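Side-chain contacts in fatty acid CoA ligase (Marinactinospora thermotolerans, PDB 6SQ8), which belongs to the ANL superfamily of AMP-binding enzymes, with a large N-terminal portion and a small C-terminal domain, and holds adenosine monophosphate in this model: residues 61-66 against 102-107; 53-58 against 68-73; 449-454 against 473-478; 414-419 against 441-446. All blocks are in the same frame, centred on the assembly; numbering follows the deposited sequence.

The four contacts form two pairs, one in each family region of the chain. Contacts 1 and 2 have centres 8 Å apart and share helix 61-72, which packs on neighbouring strands 52-56 and 98-103 of a parallel sheet; their segments alternate along the sequence. Contacts 3 and 4, also 8 Å apart between centres, lie in the C-terminal domain and meet at neighbouring strands 438-445 and 472-475. Contact 4 closes before contact 3 opens. Between the pairs, centres are 41 to 46 Å apart and the nearest atoms at least about 25 Å, so each pair joins helices to the sheet of its own region, and the two pairs do not touch.

Contact 1: 61-66 against 102-107; sequences WRAIAL and VFEPSV
Leu66 and Val102 join helix 61-72 to strand 98-103 in the parallel five-stranded sheet of the N-terminal region, a helix-on-sheet layer in which both residues are buried. The apolar part of the contact rests on this pair. The two side chains reach toward each other tip to tip: Leu66 CD2 lies 3.6 Å from Val102 CG1, and the second methyl, Leu66 CD1, is 4.0 Å from the same Val102 CG1, so the leucine fork straddles one valine branch. Val102 presents that branch because CG1 stands anti to the backbone N (chi1 -179°). Cys55 and Val53 of the adjacent strand 52-56 touch Leu66 and Val102 respectively and continue the apolar layer onto the next strand.

Polar interactions are made by Glu104, just past the strand, although no hydrogen bond crosses directly between the two segments. Its OE1 accepts from Ala58 N and its OE2 is bonded to Thr60 OG1. Thr60 OG1 is also hydrogen-bonded to Ala63 N in the first turn of the helix, so Thr60 bridges the carboxylate and the helix start, and both carboxylate oxygens are satisfied. Arg62 and Glu104 form no ion pair: Arg62 NH1 is 6.9 Å from Glu104 OE2. Within the helix, Arg62 CG lies 3.7 Å above the plane of the Trp61 ring, over its centre.

Contact 2: 53-58 against 68-73; sequences VACLHA and LAVQAI
Val70 carries the second segment's contact with strand 52-56, meeting Val53 and Cys55, and the residues before and after it join the helix to other parts of the fold. At the start of the segment, Leu68 packs on Val10 and Met11 of helix 5-13, and Ala69 touches Leu38 of helix 28-44.

At Val70 the backbone comes closest, with its CA 6.7 Å from the CA of Val53. The two valines cross obliquely, and both branches of Val70 are engaged: Val70 CG2 lies 3.7 Å from Val53 CG1, while Val70 CG1 is 3.9 Å from Val53 CG2. A chi1 of 165° places Val70 CG1 opposite the backbone N, and the two methyls spread over Val53, whose CB they approach almost equally: Val53 CB is 3.7 Å from Val70 CG2 and 3.8 Å from Val70 CG1. Val70 CG2 also reaches Cys55, at 4.3 Å from its SG, so that one methyl spans two strand residues on the same face of the sheet.

Gln71 follows, its buried amide satisfied at both ends by Gln211 NE2 and Ala156 O. Ile73 is the first residue to leave helical geometry, and its backbone N is still bonded to Ala69 O, 3.0 Å away.

The chain then enters strand 76-79, completing a beta-alpha-beta crossover: strand 52-56 runs between strands 76-79 and 98-103, while helix 61-72 lies over it and rests through Ile73 on Ala39, Leu42 and Thr43 of helix 28-44.

Contact 3: 449-454 against 473-478; sequences ADPDPE and VEFVRS
Asp452 OD1 accepts from Glu454 N over 3.0 Å, at an N-H...O angle of 159°, and this N-cap bond caps the start of helix 453-463, where the first residue is Pro453, the proline that meets Phe475 across the contact. The donor approaches from above the carboxylate plane, 59° out of it.

Pro453 and Phe475 cross at about a right angle. Pro453 CG comes to 3.7 Å from Phe475 CE2, and Pro453 CD lies alongside at 4.0 Å from the same Phe475 CE2, so the CG-CD edge of the pyrrolidine ring bears on the far end of the aromatic ring. Phe475 extends that end toward the helix start because its CG is anti to the carbonyl carbon (chi1 -63°).

The pairing belongs to a beta-alpha-beta unit of the C-terminal domain, in which strand 438-445 leads through helix 453-463 into the parallel strand 472-475. Two residues before Phe475, Val473 meets the proline at its CB, with Val473 CB 4.3 Å from Pro453 CB.

Pro451 supplies a second approach to the aromatic ring. Its carbonyl oxygen, Pro451 O, stands 3.6 Å from Phe475 CZ, and the ring atom Pro451 CG lies 4.3 Å from the same Phe475 CZ. Val445 of the adjacent strand touches both Pro451 and Phe475, while Leu456, further along the helix, also packs on Phe475.

Contact 4: 414-419 against 441-446; sequences HVLTEH and AAVVVA
Leu416 turns its CG anti to the carbonyl carbon (chi1 -69°) and then runs its CD1 out nearly fully extended from CA (chi2 169°), which brings that one methyl onto Ala441 and Val443. This is a helix-on-sheet contact of the C-terminal domain: helix 409-418 lies on the central strand, 438-445, of a three-stranded mixed sheet, and of residues 414-419 Leu416 alone touches segment 441-446.

The strand offers two residues on the same face. Ala441 and Val443, two positions apart, both point their CB toward the helix, whereas Ala442 between them points away. Leu416 CD1 lies 3.9 Å from Ala441 CB, a small methyl-to-methyl contact, and the backbones stay well separated, with 8.1 Å between the CA atoms of Leu416 and Val443. All three touching residues are buried, yet the area they share is modest, and the leucine is also packed on by Val427 of strand 422-432 and by Leu456 and Val460 of helix 453-463.

The strand itself is held in the sheet by routine backbone bonds, among them Glu474 N to Ala441 O and Val443 N to Glu474 O, which pair it with strand 472-475. Next to Leu416, Thr417 O accepts from Ser280 OG, tying the end of this helix to helix 279-289 of the N-terminal region. Beyond the alanine, the leucine methyl has its second strand partner in Val443, with Leu416 CD1 4.4 Å from Val443 CG2.

Contact 1: 61-66 against 102-107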
loop_
_atom_site.group_PDB
_atom_site.type_symbol
_atom_site.label_atom_id
_atom_site.label_comp_id
_atom_site.label_asym_id
_atom_site.label_seq_id
_atom_site.Cartn_x
_atom_site.Cartn_y
_atom_site.Cartn_z
ATOM N N TRP A 61 -10.929 16.325 1.586
ATOM C CA TRP A 61 -12.055 15.677 2.217
ATOM C C TRP A 61 -13.162 15.380 1.203
ATOM O O TRP A 61 -13.922 14.435 1.366
ATOM C CB TRP A 61 -12.566 16.507 3.389
ATOM C CG TRP A 61 -13.327 17.743 3.032
ATOM C CD1 TRP A 61 -12.844 19.014 2.969
ATOM C CD2 TRP A 61 -14.732 17.839 2.772
ATOM N NE1 TRP A 61 -13.848 19.897 2.681
ATOM C CE2 TRP A 61 -15.017 19.204 2.556
ATOM C CE3 TRP A 61 -15.778 16.912 2.689
ATOM C CZ2 TRP A 61 -16.299 19.656 2.252
ATOM C CZ3 TRP A 61 -17.047 17.362 2.387
ATOM C CH2 TRP A 61 -17.300 18.716 2.176
ATOM N N ARG A 62 -13.251 16.182 0.149
ATOM C CA ARG A 62 -14.267 15.957 -0.872
ATOM C C ARG A 62 -13.951 14.673 -1.652
ATOM O O ARG A 62 -14.853 14.005 -2.133
ATOM C CB ARG A 62 -14.411 17.162 -1.804
ATOM C CG ARG A 62 -15.257 18.292 -1.224
ATOM C CD ARG A 62 -15.394 19.439 -2.224
ATOM N NE ARG A 62 -16.152 20.566 -1.679
ATOM C CZ ARG A 62 -15.658 21.447 -0.812
ATOM N NH1 ARG A 62 -14.405 21.369 -0.402
ATOM N NH2 ARG A 62 -16.432 22.397 -0.326
ATOM N N ALA A 63 -12.677 14.321 -1.759
ATOM C CA ALA A 63 -12.286 13.123 -2.497
ATOM C C ALA A 63 -12.721 11.856 -1.745
ATOM O O ALA A 63 -12.904 10.792 -2.362
ATOM C CB ALA A 63 -10.797 13.128 -2.767
ATOM N N ILE A 64 -12.838 11.976 -0.419
ATOM C CA ILE A 64 -13.343 10.919 0.451
ATOM C C ILE A 64 -14.817 10.651 0.097
ATOM O O ILE A 64 -15.227 9.463 -0.081
ATOM C CB ILE A 64 -13.153 11.285 1.944
ATOM C CG1 ILE A 64 -11.678 11.311 2.331
ATOM C CG2 ILE A 64 -13.940 10.352 2.843
ATOM C CD1 ILE A 64 -11.426 11.696 3.763
ATOM N N ALA A 65 -15.589 11.751 0.007
ATOM C CA ALA A 65 -16.999 11.754 -0.376
ATOM C C ALA A 65 -17.167 11.179 -1.784
ATOM O O ALA A 65 -18.120 10.443 -2.039
ATOM C CB ALA A 65 -17.554 13.151 -0.292
ATOM N N LEU A 66 -16.257 11.537 -2.698
ATOM C CA LEU A 66 -16.407 11.160 -4.096
ATOM C C LEU A 66 -16.362 9.633 -4.217
ATOM O O LEU A 66 -17.165 9.052 -4.929
ATOM C CB LEU A 66 -15.323 11.822 -4.955
ATOM C CG LEU A 66 -15.295 11.401 -6.429
ATOM C CD1 LEU A 66 -16.611 11.735 -7.092
ATOM C CD2 LEU A 66 -14.152 12.052 -7.187
ATOM N N VAL A 102 -13.804 12.297 -13.117
ATOM C CA VAL A 102 -14.020 13.356 -12.152
ATOM C C VAL A 102 -12.649 13.813 -11.670
ATOM O O VAL A 102 -11.825 12.975 -11.325
ATOM C CB VAL A 102 -14.897 12.885 -10.983
ATOM C CG1 VAL A 102 -15.154 14.005 -9.984
ATOM C CG2 VAL A 102 -16.205 12.304 -11.473
ATOM N N PHE A 103 -12.401 15.127 -11.684
ATOM C CA PHE A 103 -11.102 15.653 -11.274
ATOM C C PHE A 103 -11.277 16.933 -10.459
ATOM O O PHE A 103 -12.337 17.538 -10.456
ATOM C CB PHE A 103 -10.198 15.869 -12.491
ATOM C CG PHE A 103 -10.598 17.013 -13.385
ATOM C CD1 PHE A 103 -11.525 16.835 -14.395
ATOM C CD2 PHE A 103 -10.035 18.264 -13.227
ATOM C CE1 PHE A 103 -11.904 17.891 -15.204
ATOM C CE2 PHE A 103 -10.412 19.314 -14.042
ATOM C CZ PHE A 103 -11.345 19.123 -15.029
ATOM N N GLU A 104 -10.215 17.295 -9.738
ATOM C CA GLU A 104 -10.188 18.505 -8.907
ATOM C C GLU A 104 -9.484 19.620 -9.682
ATOM O O GLU A 104 -8.612 19.344 -10.498
ATOM C CB GLU A 104 -9.490 18.237 -7.571
ATOM C CG GLU A 104 -10.323 17.454 -6.582
ATOM C CD GLU A 104 -9.654 17.235 -5.227
ATOM O OE1 GLU A 104 -8.405 17.081 -5.189
ATOM O OE2 GLU A 104 -10.387 17.224 -4.211
ATOM N N PRO A 105 -9.837 20.909 -9.447
ATOM C CA PRO A 105 -9.185 22.036 -10.114
ATOM C C PRO A 105 -7.656 21.960 -10.084
ATOM O O PRO A 105 -7.029 22.130 -11.119
ATOM C CB PRO A 105 -9.662 23.248 -9.307
ATOM C CG PRO A 105 -11.026 22.833 -8.791
ATOM C CD PRO A 105 -10.897 21.350 -8.524
ATOM N N SER A 106 -7.092 21.646 -8.912
ATOM C CA SER A 106 -5.647 21.671 -8.682
ATOM C C SER A 106 -4.884 20.771 -9.667
ATOM O O SER A 106 -3.684 20.929 -9.807
ATOM C CB SER A 106 -5.324 21.312 -7.253
ATOM O OG SER A 106 -5.525 19.925 -7.007
ATOM N N VAL A 107 -5.567 19.846 -10.355
ATOM C CA VAL A 107 -4.896 18.876 -11.258
ATOM C C VAL A 107 -5.522 18.918 -12.659
ATOM O O VAL A 107 -5.413 17.950 -13.407
ATOM C CB VAL A 107 -4.925 17.452 -10.664
ATOM C CG1 VAL A 107 -4.081 17.357 -9.395
ATOM C CG2 VAL A 107 -6.346 16.974 -10.394
#

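Contact 2: 53-58 against 68-73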
loop_
_atom_site.group_PDB
_atom_site.type_symbol
_atom_site.label_atom_id
_atom_site.label_comp_id
_atom_site.label_asym_id
_atom_site.label_seq_id
_atom_site.Cartn_x
_atom_site.Cartn_y
_atom_site.Cartn_z
ATOM N N VAL A 53 -15.794 4.933 -12.598
ATOM C CA VAL A 53 -15.606 6.380 -12.515
ATOM C C VAL A 53 -14.144 6.659 -12.150
ATOM O O VAL A 53 -13.734 6.426 -11.026
ATOM C CB VAL A 53 -16.561 7.025 -11.496
ATOM C CG1 VAL A 53 -16.350 8.524 -11.423
ATOM C CG2 VAL A 53 -18.013 6.714 -11.797
ATOM N N ALA A 54 -13.372 7.136 -13.125
ATOM C CA ALA A 54 -11.973 7.512 -12.924
ATOM C C ALA A 54 -11.907 8.823 -12.126
ATOM O O ALA A 54 -12.571 9.786 -12.465
ATOM C CB ALA A 54 -11.266 7.646 -14.248
ATOM N N CYS A 55 -11.095 8.846 -11.070
ATOM C CA CYS A 55 -11.049 9.951 -10.175
ATOM C C CYS A 55 -9.606 10.406 -9.976
ATOM O O CYS A 55 -8.731 9.614 -9.611
ATOM C CB CYS A 55 -11.672 9.587 -8.844
ATOM S SG CYS A 55 -13.423 9.150 -8.987
ATOM N N LEU A 56 -9.388 11.703 -10.230
ATOM C CA LEU A 56 -8.095 12.368 -10.156
ATOM C C LEU A 56 -8.189 13.498 -9.128
ATOM O O LEU A 56 -8.874 14.498 -9.346
ATOM C CB LEU A 56 -7.778 12.906 -11.551
ATOM C CG LEU A 56 -6.387 13.499 -11.738
ATOM C CD1 LEU A 56 -5.298 12.440 -11.674
ATOM C CD2 LEU A 56 -6.315 14.233 -13.065
ATOM N N HIS A 57 -7.515 13.325 -7.991
ATOM C CA HIS A 57 -7.647 14.264 -6.883
ATOM C C HIS A 57 -6.413 14.214 -5.995
ATOM O O HIS A 57 -5.606 13.316 -6.086
ATOM C CB HIS A 57 -8.886 13.931 -6.054
ATOM C CG HIS A 57 -8.906 12.515 -5.585
ATOM N ND1 HIS A 57 -9.759 11.578 -6.131
ATOM C CD2 HIS A 57 -8.153 11.861 -4.678
ATOM C CE1 HIS A 57 -9.560 10.421 -5.545
ATOM N NE2 HIS A 57 -8.567 10.566 -4.669
ATOM N N ALA A 58 -6.317 15.202 -5.114
ATOM C CA ALA A 58 -5.323 15.241 -4.059
ATOM C C ALA A 58 -5.931 14.608 -2.796
ATOM O O ALA A 58 -6.983 13.998 -2.858
ATOM C CB ALA A 58 -4.916 16.680 -3.845
ATOM N N LEU A 68 -16.994 7.324 -2.036
ATOM C CA LEU A 68 -18.132 6.768 -1.374
ATOM C C LEU A 68 -19.364 6.938 -2.272
ATOM O O LEU A 68 -20.180 6.027 -2.390
ATOM C CB LEU A 68 -18.271 7.487 -0.027
ATOM C CG LEU A 68 -19.127 6.806 1.030
ATOM C CD1 LEU A 68 -18.946 5.300 1.021
ATOM C CD2 LEU A 68 -18.812 7.371 2.401
ATOM N N ALA A 69 -19.468 8.096 -2.931
ATOM C CA ALA A 69 -20.568 8.381 -3.852
ATOM C C ALA A 69 -20.498 7.450 -5.069
ATOM O O ALA A 69 -21.493 6.849 -5.433
ATOM C CB ALA A 69 -20.549 9.832 -4.254
ATOM N N VAL A 70 -19.319 7.315 -5.675
ATOM C CA VAL A 70 -19.138 6.433 -6.817
ATOM C C VAL A 70 -19.575 5.009 -6.463
ATOM O O VAL A 70 -20.139 4.298 -7.296
ATOM C CB VAL A 70 -17.682 6.448 -7.308
ATOM C CG1 VAL A 70 -17.386 5.282 -8.255
ATOM C CG2 VAL A 70 -17.324 7.790 -7.949
ATOM N N GLN A 71 -19.282 4.574 -5.237
ATOM C CA GLN A 71 -19.575 3.204 -4.810
ATOM C C GLN A 71 -21.069 3.068 -4.487
ATOM O O GLN A 71 -21.693 2.085 -4.866
ATOM C CB GLN A 71 -18.664 2.810 -3.647
ATOM C CG GLN A 71 -17.231 2.517 -4.102
ATOM C CD GLN A 71 -16.269 2.363 -2.950
ATOM O OE1 GLN A 71 -16.501 2.865 -1.852
ATOM N NE2 GLN A 71 -15.180 1.656 -3.190
ATOM N N ALA A 72 -21.623 4.068 -3.799
ATOM C CA ALA A 72 -23.045 4.130 -3.448
ATOM C C ALA A 72 -23.928 3.999 -4.696
ATOM O O ALA A 72 -24.924 3.298 -4.658
ATOM C CB ALA A 72 -23.339 5.419 -2.721
ATOM N N ILE A 73 -23.543 4.648 -5.801
ATOM C CA ILE A 73 -24.351 4.649 -7.042
ATOM C C ILE A 73 -24.011 3.419 -7.898
ATOM O O ILE A 73 -24.247 3.413 -9.116
ATOM C CB ILE A 73 -24.225 5.953 -7.861
ATOM C CG1 ILE A 73 -22.879 6.069 -8.585
ATOM C CG2 ILE A 73 -24.548 7.169 -7.015
ATOM C CD1 ILE A 73 -22.897 6.998 -9.737
#

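Contact 3: 449-454 against 473-478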
loop_
_atom_site.group_PDB
_atom_site.type_symbol
_atom_site.label_atom_id
_atom_site.label_comp_id
_atom_site.label_asym_id
_atom_site.label_seq_id
_atom_site.Cartn_x
_atom_site.Cartn_y
_atom_site.Cartn_z
ATOM N N ALA A 449 29.638 8.382 6.623
ATOM C CA ALA A 449 30.431 7.214 6.959
ATOM C C ALA A 449 31.086 6.689 5.681
ATOM O O ALA A 449 30.725 7.114 4.573
ATOM C CB ALA A 449 29.566 6.156 7.609
ATOM N N ASP A 450 32.072 5.803 5.844
ATOM C CA ASP A 450 32.848 5.324 4.720
ATOM C C ASP A 450 33.292 3.891 4.977
ATOM O O ASP A 450 34.477 3.622 5.078
ATOM C CB ASP A 450 34.043 6.254 4.467
ATOM C CG ASP A 450 34.734 6.042 3.136
ATOM O OD1 ASP A 450 34.093 5.505 2.218
ATOM O OD2 ASP A 450 35.911 6.421 3.036
ATOM N N PRO A 451 32.355 2.924 5.105
ATOM C CA PRO A 451 32.707 1.557 5.457
ATOM C C PRO A 451 33.462 0.862 4.322
ATOM O O PRO A 451 33.396 1.279 3.171
ATOM C CB PRO A 451 31.348 0.893 5.675
ATOM C CG PRO A 451 30.437 1.650 4.754
ATOM C CD PRO A 451 30.913 3.073 4.878
ATOM N N ASP A 452 34.169 -0.195 4.688
ATOM C CA ASP A 452 34.987 -0.949 3.794
ATOM C C ASP A 452 34.110 -1.994 3.105
ATOM O O ASP A 452 33.578 -2.893 3.765
ATOM C CB ASP A 452 36.153 -1.587 4.567
ATOM C CG ASP A 452 37.172 -2.331 3.717
ATOM O OD1 ASP A 452 36.933 -2.499 2.508
ATOM O OD2 ASP A 452 38.215 -2.725 4.263
ATOM N N PRO A 453 33.974 -1.946 1.758
ATOM C CA PRO A 453 33.219 -2.961 1.036
ATOM C C PRO A 453 33.567 -4.381 1.503
ATOM O O PRO A 453 32.710 -5.251 1.545
ATOM C CB PRO A 453 33.680 -2.763 -0.413
ATOM C CG PRO A 453 34.010 -1.302 -0.502
ATOM C CD PRO A 453 34.560 -0.940 0.862
ATOM N N GLU A 454 34.841 -4.591 1.835
ATOM C CA GLU A 454 35.331 -5.885 2.196
ATOM C C GLU A 454 34.785 -6.308 3.567
ATOM O O GLU A 454 34.613 -7.503 3.789
ATOM C CB GLU A 454 36.865 -5.918 2.170
ATOM C CG GLU A 454 37.413 -7.282 1.772
ATOM C CD GLU A 454 36.864 -7.790 0.443
ATOM O OE1 GLU A 454 36.877 -6.997 -0.536
ATOM O OE2 GLU A 454 36.383 -8.958 0.402
ATOM N N VAL A 473 30.076 -4.345 -4.958
ATOM C CA VAL A 473 29.432 -3.491 -3.993
ATOM C C VAL A 473 29.575 -2.042 -4.467
ATOM O O VAL A 473 30.680 -1.564 -4.599
ATOM C CB VAL A 473 30.039 -3.678 -2.591
ATOM C CG1 VAL A 473 29.466 -2.684 -1.584
ATOM C CG2 VAL A 473 29.842 -5.095 -2.085
ATOM N N GLU A 474 28.449 -1.368 -4.706
ATOM C CA GLU A 474 28.408 0.008 -5.177
ATOM C C GLU A 474 27.729 0.880 -4.121
ATOM O O GLU A 474 26.619 0.568 -3.703
ATOM C CB GLU A 474 27.588 0.049 -6.461
ATOM C CG GLU A 474 28.436 -0.190 -7.682
ATOM C CD GLU A 474 29.043 1.134 -8.106
ATOM O OE1 GLU A 474 28.276 2.142 -8.181
ATOM O OE2 GLU A 474 30.275 1.171 -8.308
ATOM N N PHE A 475 28.369 1.986 -3.749
ATOM C CA PHE A 475 27.778 2.926 -2.821
ATOM C C PHE A 475 27.002 3.986 -3.608
ATOM O O PHE A 475 27.518 4.569 -4.528
ATOM C CB PHE A 475 28.845 3.541 -1.908
ATOM C CG PHE A 475 29.564 2.558 -1.015
ATOM C CD1 PHE A 475 28.855 1.733 -0.162
ATOM C CD2 PHE A 475 30.942 2.430 -1.040
ATOM C CE1 PHE A 475 29.503 0.827 0.664
ATOM C CE2 PHE A 475 31.590 1.515 -0.226
ATOM C CZ PHE A 475 30.869 0.717 0.627
ATOM N N VAL A 476 25.748 4.220 -3.211
ATOM C CA VAL A 476 24.800 5.046 -3.949
ATOM C C VAL A 476 24.084 5.963 -2.951
ATOM O O VAL A 476 24.030 5.653 -1.755
ATOM C CB VAL A 476 23.808 4.156 -4.720
ATOM C CG1 VAL A 476 24.504 3.314 -5.779
ATOM C CG2 VAL A 476 23.021 3.243 -3.790
ATOM N N ARG A 477 23.553 7.091 -3.437
ATOM C CA ARG A 477 22.976 8.093 -2.533
ATOM C C ARG A 477 21.623 7.588 -2.018
ATOM O O ARG A 477 21.282 7.813 -0.857
ATOM C CB ARG A 477 22.935 9.495 -3.143
ATOM C CG ARG A 477 22.056 9.684 -4.367
ATOM C CD ARG A 477 22.155 11.119 -4.870
ATOM N NE ARG A 477 21.689 12.094 -3.884
ATOM C CZ ARG A 477 22.467 12.822 -3.082
ATOM N NH1 ARG A 477 23.787 12.712 -3.134
ATOM N NH2 ARG A 477 21.910 13.664 -2.229
ATOM N N SER A 478 20.878 6.865 -2.857
ATOM C CA SER A 478 19.605 6.258 -2.430
ATOM C C SER A 478 19.252 5.056 -3.299
ATOM O O SER A 478 19.823 4.860 -4.360
ATOM C CB SER A 478 18.498 7.272 -2.475
ATOM O OG SER A 478 18.131 7.538 -3.821
#

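Contact 4: 414-419 against 441-446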
loop_
_atom_site.group_PDB
_atom_site.type_symbol
_atom_site.label_atom_id
_atom_site.label_comp_id
_atom_site.label_asym_id
_atom_site.label_seq_id
_atom_site.Cartn_x
_atom_site.Cartn_y
_atom_site.Cartn_z
ATOM N N HIS A 414 19.447 -7.772 4.730
ATOM C CA HIS A 414 19.285 -7.737 6.193
ATOM C C HIS A 414 20.671 -7.705 6.859
ATOM O O HIS A 414 20.920 -6.888 7.754
ATOM C CB HIS A 414 18.412 -8.906 6.698
ATOM C CG HIS A 414 16.969 -8.826 6.314
ATOM N ND1 HIS A 414 16.107 -9.937 6.389
ATOM C CD2 HIS A 414 16.223 -7.795 5.829
ATOM C CE1 HIS A 414 14.892 -9.581 5.995
ATOM N NE2 HIS A 414 14.936 -8.260 5.640
ATOM N N VAL A 415 21.573 -8.578 6.392
ATOM C CA VAL A 415 22.932 -8.687 6.939
ATOM C C VAL A 415 23.728 -7.402 6.670
ATOM O O VAL A 415 24.366 -6.873 7.558
ATOM C CB VAL A 415 23.663 -9.927 6.388
ATOM C CG1 VAL A 415 25.114 -9.920 6.793
ATOM C CG2 VAL A 415 23.038 -11.232 6.840
ATOM N N LEU A 416 23.708 -6.926 5.433
ATOM C CA LEU A 416 24.408 -5.688 5.066
ATOM C C LEU A 416 23.922 -4.526 5.947
ATOM O O LEU A 416 24.735 -3.776 6.459
ATOM C CB LEU A 416 24.202 -5.376 3.576
ATOM C CG LEU A 416 24.893 -6.328 2.601
ATOM C CD1 LEU A 416 24.410 -6.109 1.172
ATOM C CD2 LEU A 416 26.385 -6.168 2.658
ATOM N N THR A 417 22.602 -4.407 6.130
ATOM C CA THR A 417 22.010 -3.242 6.806
ATOM C C THR A 417 22.210 -3.313 8.328
ATOM O O THR A 417 22.121 -2.271 8.996
ATOM C CB THR A 417 20.538 -3.031 6.433
ATOM O OG1 THR A 417 19.786 -4.215 6.705
ATOM C CG2 THR A 417 20.364 -2.630 4.981
ATOM N N GLU A 418 22.492 -4.511 8.868
ATOM C CA GLU A 418 22.841 -4.669 10.277
ATOM C C GLU A 418 24.129 -3.905 10.584
ATOM O O GLU A 418 24.319 -3.466 11.704
ATOM C CB GLU A 418 23.083 -6.125 10.675
ATOM C CG GLU A 418 21.853 -6.899 11.108
ATOM C CD GLU A 418 20.902 -6.189 12.057
ATOM O OE1 GLU A 418 21.376 -5.688 13.124
ATOM O OE2 GLU A 418 19.682 -6.131 11.713
ATOM N N HIS A 419 25.026 -3.782 9.603
ATOM C CA HIS A 419 26.240 -2.989 9.798
ATOM C C HIS A 419 25.850 -1.563 10.175
ATOM O O HIS A 419 24.916 -0.989 9.599
ATOM C CB HIS A 419 27.145 -3.030 8.562
ATOM C CG HIS A 419 28.526 -2.520 8.814
ATOM N ND1 HIS A 419 28.817 -1.160 8.835
ATOM C CD2 HIS A 419 29.685 -3.176 9.031
ATOM C CE1 HIS A 419 30.106 -1.007 9.094
ATOM N NE2 HIS A 419 30.658 -2.227 9.225
ATOM N N ALA A 441 25.440 -5.711 -4.926
ATOM C CA ALA A 441 24.796 -4.985 -3.867
ATOM C C ALA A 441 25.031 -3.495 -4.063
ATOM O O ALA A 441 26.161 -3.042 -4.126
ATOM C CB ALA A 441 25.325 -5.437 -2.533
ATOM N N ALA A 442 23.932 -2.758 -4.183
ATOM C CA ALA A 442 23.912 -1.328 -4.058
ATOM C C ALA A 442 23.615 -0.989 -2.601
ATOM O O ALA A 442 22.635 -1.472 -2.049
ATOM C CB ALA A 442 22.856 -0.757 -4.954
ATOM N N VAL A 443 24.457 -0.148 -2.000
ATOM C CA VAL A 443 24.425 0.106 -0.589
ATOM C C VAL A 443 24.344 1.609 -0.368
ATOM O O VAL A 443 25.052 2.360 -0.968
ATOM C CB VAL A 443 25.662 -0.498 0.094
ATOM C CG1 VAL A 443 25.855 0.041 1.501
ATOM C CG2 VAL A 443 25.571 -2.021 0.117
ATOM N N VAL A 444 23.429 2.013 0.508
ATOM C CA VAL A 444 23.349 3.358 1.002
ATOM C C VAL A 444 24.010 3.408 2.379
ATOM O O VAL A 444 23.683 2.701 3.312
ATOM C CB VAL A 444 21.906 3.862 1.064
ATOM C CG1 VAL A 444 21.840 5.305 1.527
ATOM C CG2 VAL A 444 21.214 3.695 -0.278
ATOM N N VAL A 445 24.949 4.328 2.472
ATOM C CA VAL A 445 25.845 4.476 3.551
ATOM C C VAL A 445 25.208 5.475 4.514
ATOM O O VAL A 445 24.413 6.304 4.085
ATOM C CB VAL A 445 27.173 4.952 2.941
ATOM C CG1 VAL A 445 27.744 6.187 3.615
ATOM C CG2 VAL A 445 28.163 3.806 2.861
ATOM N N ALA A 446 25.591 5.418 5.792
ATOM C CA ALA A 446 25.084 6.332 6.811
ATOM C C ALA A 446 25.672 7.744 6.641
ATOM O O ALA A 446 26.803 7.881 6.192
ATOM C CB ALA A 446 25.412 5.773 8.170
#